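Local atomic coordinates of T9SS C-terminal target domain-containing protein (Bacteroides cellulosilyticus, PDB entry 5JVK), a protein that probably hydrolyses O-glycosidic bonds in carbohydrates, as a family 39 glycoside hydrolase of a gut symbiont. Residues L357-L362 with W446-E451; G147-P152 with L204-K209. All coordinates share one frame; numbering follows the deposited sequence.

Contact 1 of 2, residues L357-L362 with W446-E451; sequences LARTYL and WTTKAE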
# COMPACT_ATOMS: atom_id res chain seq x y z
N LEU A 357 -9.07 -1.07 0.34
CA LEU A 357 -7.84 -0.40 -0.08
C LEU A 357 -8.13 1.01 -0.60
O LEU A 357 -7.52 1.97 -0.15
CB LEU A 357 -7.11 -1.22 -1.15
CG LEU A 357 -5.71 -0.73 -1.56
CD1 LEU A 357 -4.83 -1.92 -1.95
CD2 LEU A 357 -5.73 0.28 -2.71
N ALA A 358 -9.07 1.11 -1.54
CA ALA A 358 -9.46 2.40 -2.10
C ALA A 358 -10.00 3.33 -1.03
O ALA A 358 -9.64 4.50 -0.97
CB ALA A 358 -10.50 2.21 -3.20
N ARG A 359 -10.86 2.78 -0.17
CA ARG A 359 -11.47 3.54 0.92
C ARG A 359 -10.46 4.03 1.96
O ARG A 359 -10.60 5.14 2.48
CB ARG A 359 -12.60 2.73 1.57
CG ARG A 359 -13.88 2.84 0.77
CD ARG A 359 -14.84 1.66 0.90
NE ARG A 359 -15.37 1.47 2.24
CZ ARG A 359 -16.36 0.63 2.55
NH1 ARG A 359 -16.96 -0.11 1.62
NH2 ARG A 359 -16.77 0.54 3.81
N THR A 360 -9.43 3.22 2.23
CA THR A 360 -8.33 3.63 3.12
C THR A 360 -7.64 4.89 2.62
O THR A 360 -7.47 5.85 3.38
CB THR A 360 -7.28 2.51 3.29
OG1 THR A 360 -7.87 1.40 3.98
CG2 THR A 360 -6.06 2.98 4.09
N TYR A 361 -7.24 4.89 1.35
CA TYR A 361 -6.50 6.03 0.79
C TYR A 361 -7.39 7.26 0.56
O TYR A 361 -6.93 8.39 0.71
CB TYR A 361 -5.75 5.62 -0.48
CG TYR A 361 -4.60 4.69 -0.19
CD1 TYR A 361 -3.50 5.13 0.53
CD2 TYR A 361 -4.61 3.36 -0.62
CE1 TYR A 361 -2.43 4.29 0.81
CE2 TYR A 361 -3.55 2.50 -0.35
CZ TYR A 361 -2.46 2.97 0.37
OH TYR A 361 -1.40 2.15 0.65
N LEU A 362 -8.66 7.03 0.22
CA LEU A 362 -9.63 8.11 0.10
C LEU A 362 -9.94 8.75 1.46
O LEU A 362 -9.95 9.98 1.57
CB LEU A 362 -10.92 7.62 -0.57
CG LEU A 362 -10.77 7.28 -2.06
CD1 LEU A 362 -11.92 6.40 -2.53
CD2 LEU A 362 -10.66 8.53 -2.91
N TRP A 446 -19.42 5.99 -2.17
CA TRP A 446 -19.57 4.58 -1.83
C TRP A 446 -20.56 4.40 -0.69
O TRP A 446 -20.94 5.38 -0.03
CB TRP A 446 -18.21 3.95 -1.46
CG TRP A 446 -17.62 4.34 -0.12
CD1 TRP A 446 -17.89 3.78 1.09
CD2 TRP A 446 -16.64 5.36 0.12
NE1 TRP A 446 -17.15 4.38 2.07
CE2 TRP A 446 -16.38 5.36 1.51
CE3 TRP A 446 -15.96 6.28 -0.69
CZ2 TRP A 446 -15.47 6.24 2.10
CZ3 TRP A 446 -15.05 7.15 -0.10
CH2 TRP A 446 -14.81 7.13 1.28
N THR A 447 -20.97 3.16 -0.47
CA THR A 447 -21.82 2.80 0.66
C THR A 447 -21.11 1.76 1.52
O THR A 447 -20.37 0.93 1.00
CB THR A 447 -23.22 2.29 0.22
OG1 THR A 447 -24.01 1.99 1.37
CG2 THR A 447 -23.13 1.04 -0.67
N THR A 448 -21.34 1.83 2.83
CA THR A 448 -20.87 0.81 3.76
C THR A 448 -21.77 -0.45 3.75
O THR A 448 -21.36 -1.50 4.24
CB THR A 448 -20.78 1.36 5.20
OG1 THR A 448 -22.05 1.88 5.61
CG2 THR A 448 -19.73 2.46 5.27
N LYS A 449 -22.97 -0.34 3.19
CA LYS A 449 -23.91 -1.46 3.14
C LYS A 449 -23.47 -2.51 2.12
O LYS A 449 -23.29 -2.19 0.94
CB LYS A 449 -25.33 -0.98 2.85
CG LYS A 449 -25.92 -0.17 3.99
CD LYS A 449 -27.19 0.58 3.60
CE LYS A 449 -28.35 -0.36 3.32
NZ LYS A 449 -29.66 0.35 3.43
N ALA A 450 -23.30 -3.75 2.58
CA ALA A 450 -22.81 -4.87 1.76
C ALA A 450 -23.64 -5.10 0.50
O ALA A 450 -23.11 -5.28 -0.59
CB ALA A 450 -22.77 -6.14 2.59
N GLU A 451 -24.96 -5.10 0.68
CA GLU A 451 -25.92 -5.30 -0.41
C GLU A 451 -25.99 -4.16 -1.43
O GLU A 451 -26.48 -4.37 -2.54
CB GLU A 451 -27.33 -5.60 0.15
CG GLU A 451 -28.06 -4.44 0.83
CD GLU A 451 -27.71 -4.25 2.31
OE1 GLU A 451 -26.66 -4.74 2.76
OE2 GLU A 451 -28.50 -3.58 3.01
O HOH W 1 -18.65 -1.75 3.50

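Contact 2 of 2, residues G147-P152 with L204-K209; sequences GKYVMP and LAYAVK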
# COMPACT_ATOMS: atom_id res chain seq x y z
N GLY A 147 31.58 -4.57 15.45
CA GLY A 147 32.32 -3.43 14.90
C GLY A 147 32.62 -3.45 13.41
O GLY A 147 33.10 -2.45 12.87
N LYS A 148 32.35 -4.57 12.74
CA LYS A 148 32.65 -4.74 11.32
C LYS A 148 31.34 -4.71 10.54
O LYS A 148 30.43 -5.48 10.83
CB LYS A 148 33.37 -6.07 11.08
CG LYS A 148 34.69 -6.18 11.83
CD LYS A 148 35.55 -7.34 11.33
CE LYS A 148 36.31 -6.96 10.06
NZ LYS A 148 37.06 -8.12 9.49
N TYR A 149 31.26 -3.82 9.55
CA TYR A 149 30.01 -3.54 8.84
C TYR A 149 30.03 -3.97 7.38
O TYR A 149 31.09 -4.10 6.77
CB TYR A 149 29.69 -2.05 8.92
CG TYR A 149 29.63 -1.51 10.33
CD1 TYR A 149 30.37 -0.39 10.71
CD2 TYR A 149 28.83 -2.12 11.31
CE1 TYR A 149 30.32 0.11 12.00
CE2 TYR A 149 28.77 -1.63 12.60
CZ TYR A 149 29.52 -0.52 12.95
OH TYR A 149 29.46 -0.03 14.23
N VAL A 150 28.83 -4.20 6.84
CA VAL A 150 28.64 -4.52 5.43
C VAL A 150 27.20 -4.20 5.02
O VAL A 150 26.28 -4.35 5.82
CB VAL A 150 28.98 -6.01 5.13
CG1 VAL A 150 28.02 -6.96 5.85
CG2 VAL A 150 28.99 -6.27 3.63
N MET A 151 27.02 -3.75 3.78
CA MET A 151 25.69 -3.47 3.22
C MET A 151 25.26 -4.68 2.39
O MET A 151 25.91 -4.99 1.38
CB MET A 151 25.75 -2.21 2.35
CG MET A 151 24.41 -1.74 1.79
SD MET A 151 23.14 -1.41 3.03
CE MET A 151 23.91 -0.09 3.97
N PRO A 152 24.18 -5.39 2.80
CA PRO A 152 23.75 -6.58 2.03
C PRO A 152 23.35 -6.28 0.59
O PRO A 152 22.97 -5.15 0.27
CB PRO A 152 22.54 -7.09 2.83
CG PRO A 152 22.71 -6.54 4.19
CD PRO A 152 23.36 -5.21 4.02
N LEU A 204 23.18 1.17 12.48
CA LEU A 204 22.24 1.96 11.69
C LEU A 204 22.92 3.19 11.09
O LEU A 204 22.70 3.51 9.92
CB LEU A 204 21.03 2.39 12.53
CG LEU A 204 19.97 3.29 11.87
CD1 LEU A 204 19.43 2.66 10.60
CD2 LEU A 204 18.84 3.57 12.85
N ALA A 205 23.75 3.86 11.90
CA ALA A 205 24.51 5.04 11.45
C ALA A 205 25.40 4.73 10.25
O ALA A 205 25.56 5.57 9.37
CB ALA A 205 25.33 5.60 12.59
N TYR A 206 25.99 3.53 10.22
CA TYR A 206 26.73 3.04 9.05
C TYR A 206 25.84 2.95 7.82
O TYR A 206 26.21 3.41 6.74
CB TYR A 206 27.38 1.67 9.32
CG TYR A 206 27.80 0.95 8.06
CD1 TYR A 206 27.02 -0.09 7.54
CD2 TYR A 206 28.95 1.32 7.38
CE1 TYR A 206 27.39 -0.74 6.37
CE2 TYR A 206 29.33 0.66 6.21
CZ TYR A 206 28.55 -0.36 5.71
OH TYR A 206 28.92 -1.01 4.56
N ALA A 207 24.67 2.32 7.99
CA ALA A 207 23.70 2.14 6.91
C ALA A 207 23.19 3.47 6.35
O ALA A 207 23.03 3.61 5.13
CB ALA A 207 22.53 1.28 7.37
N VAL A 208 22.96 4.43 7.24
CA VAL A 208 22.48 5.77 6.86
C VAL A 208 23.55 6.54 6.08
O VAL A 208 23.24 7.18 5.07
CB VAL A 208 22.01 6.56 8.10
CG1 VAL A 208 21.70 8.01 7.76
CG2 VAL A 208 20.78 5.89 8.72
N LYS A 209 24.80 6.48 6.55
CA LYS A 209 25.96 7.07 5.86
C LYS A 209 26.09 6.56 4.43
O LYS A 209 26.23 7.34 3.49
CB LYS A 209 27.26 6.75 6.61
CG LYS A 209 28.43 7.67 6.27
CD LYS A 209 29.75 7.05 6.70
CE LYS A 209 30.94 7.91 6.30
NZ LYS A 209 31.08 9.12 7.15

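Contact 1 of 2, residues L357-L362 with W446-E451
Arg359 on helix 350-366 and Trp446 near the end of strand 439-447 are the closest backbone positions, their CA atoms 8.6 Å apart, and the gap is filled mainly by side chains from the helix and the indole. Arg359 lies over one face of the indole: its CG sits 3.7 Å from the centroid of the Trp446 five-membered ring and 14° off the ring normal, a clear CH-pi contact. From there a bend at chi3 (64°) turns the guanidinium nearly parallel to the indole, 18° between planes, with Trp446 CD1 over its face near the rim. Arg359 NE comes within 3.4 Å of Trp446 NE1, but both are donors and do not bond to each other. Instead Asp297 serves both, taking a hydrogen bond from the indole on OD1 and a salt bridge from Arg359 NH2 on OD2, so that one carboxylate holds both side chains in place. Arg359 NH1 bonds to the backbone oxygen of Ile491. A water extends the grip to the turn, accepting from Arg359 NH2 at 3.0 Å and donating to Thr448 O at 2.8 Å. On the benzo side, Leu362 adds an apolar touch, its CD1 4.0 Å from Trp446 CZ3. Where the chain leaves the strand, Thr447 OG1 receives the backbone N of Lys449 at 3.1 Å in an ST turn, and Asn429 also bonds to that hydroxyl. The contact joins helix 350-366, on the outside of the (beta/alpha)8 barrel, to the antiparallel sheet that follows, in keeping with the accessory beta-domain of family 39 enzymes.

Contact 2 of 2, residues G147-P152 with L204-K209
On the outside of the (beta/alpha)8 barrel, the loop that leads from helix 139-142 to helix 153-164 runs past helix 194-211, and the contact is made where Tyr149 and Tyr206 meet. The two side chains run antiparallel, tyrosine beside tyrosine. Their planes are only 22° apart, yet the centroids lie 5.1 Å from each other with little ring-on-ring overlap, so each ring mainly receives the other's methylene. Tyr149 CB stands over the middle of the Tyr206 ring, 3.5 Å from its centroid and 6° off the normal. In return Tyr206 CB lies over a face of the Tyr149 ring, nearer its rim, at 4.2 Å from the centroid. Tyr206 reaches out from the helix with CG anti to its own nitrogen (chi1 163°), which carries its phenol end along the loop backbone to Val150 and Met151. There Tyr206 OH is 3.6 Å from Val150 CA. Met151 N meets the phenol end edge-on, 3.4 Å from Tyr206 OH, but the angle is too poor for a hydrogen bond. Further along, the Met151 side chain folds back at chi2 and chi3, turning its methyl to the helix: CE ends 3.7 Å from Ala207 CA and 3.9 Å from Ala207 CB. Met151 also touches Glu210 and Met211 in the last turn of the helix, while Glu143 packs against Tyr149 and bonds through OE2 to Gly147 N. No hydrogen bond or salt bridge joins the loop segment to the helix segment, so their attachment rests on dispersion and CH-pi contacts, with two methylenes and one methyl fitted against tyrosine faces and helix backbone.

In the fold
Contact 2 closes before contact 1 opens along the chain. They lie on opposite sides of its centre, with their own centres 43 Å apart and nearest atoms about 23 Å apart, so neither touches the other. Both use a helix packed round the eight-stranded parallel barrel: helix 194-211, which leads into strand 217-220, and helix 350-366, which leads into strand 373-375. Their partners differ in kind. Contact 2 stays within the barrel domain, where a connecting loop between two early helices packs on a later one. Contact 1 joins the barrel to the antiparallel sheet containing strand 439-447, consistent with a junction between the barrel and its accessory beta-domain.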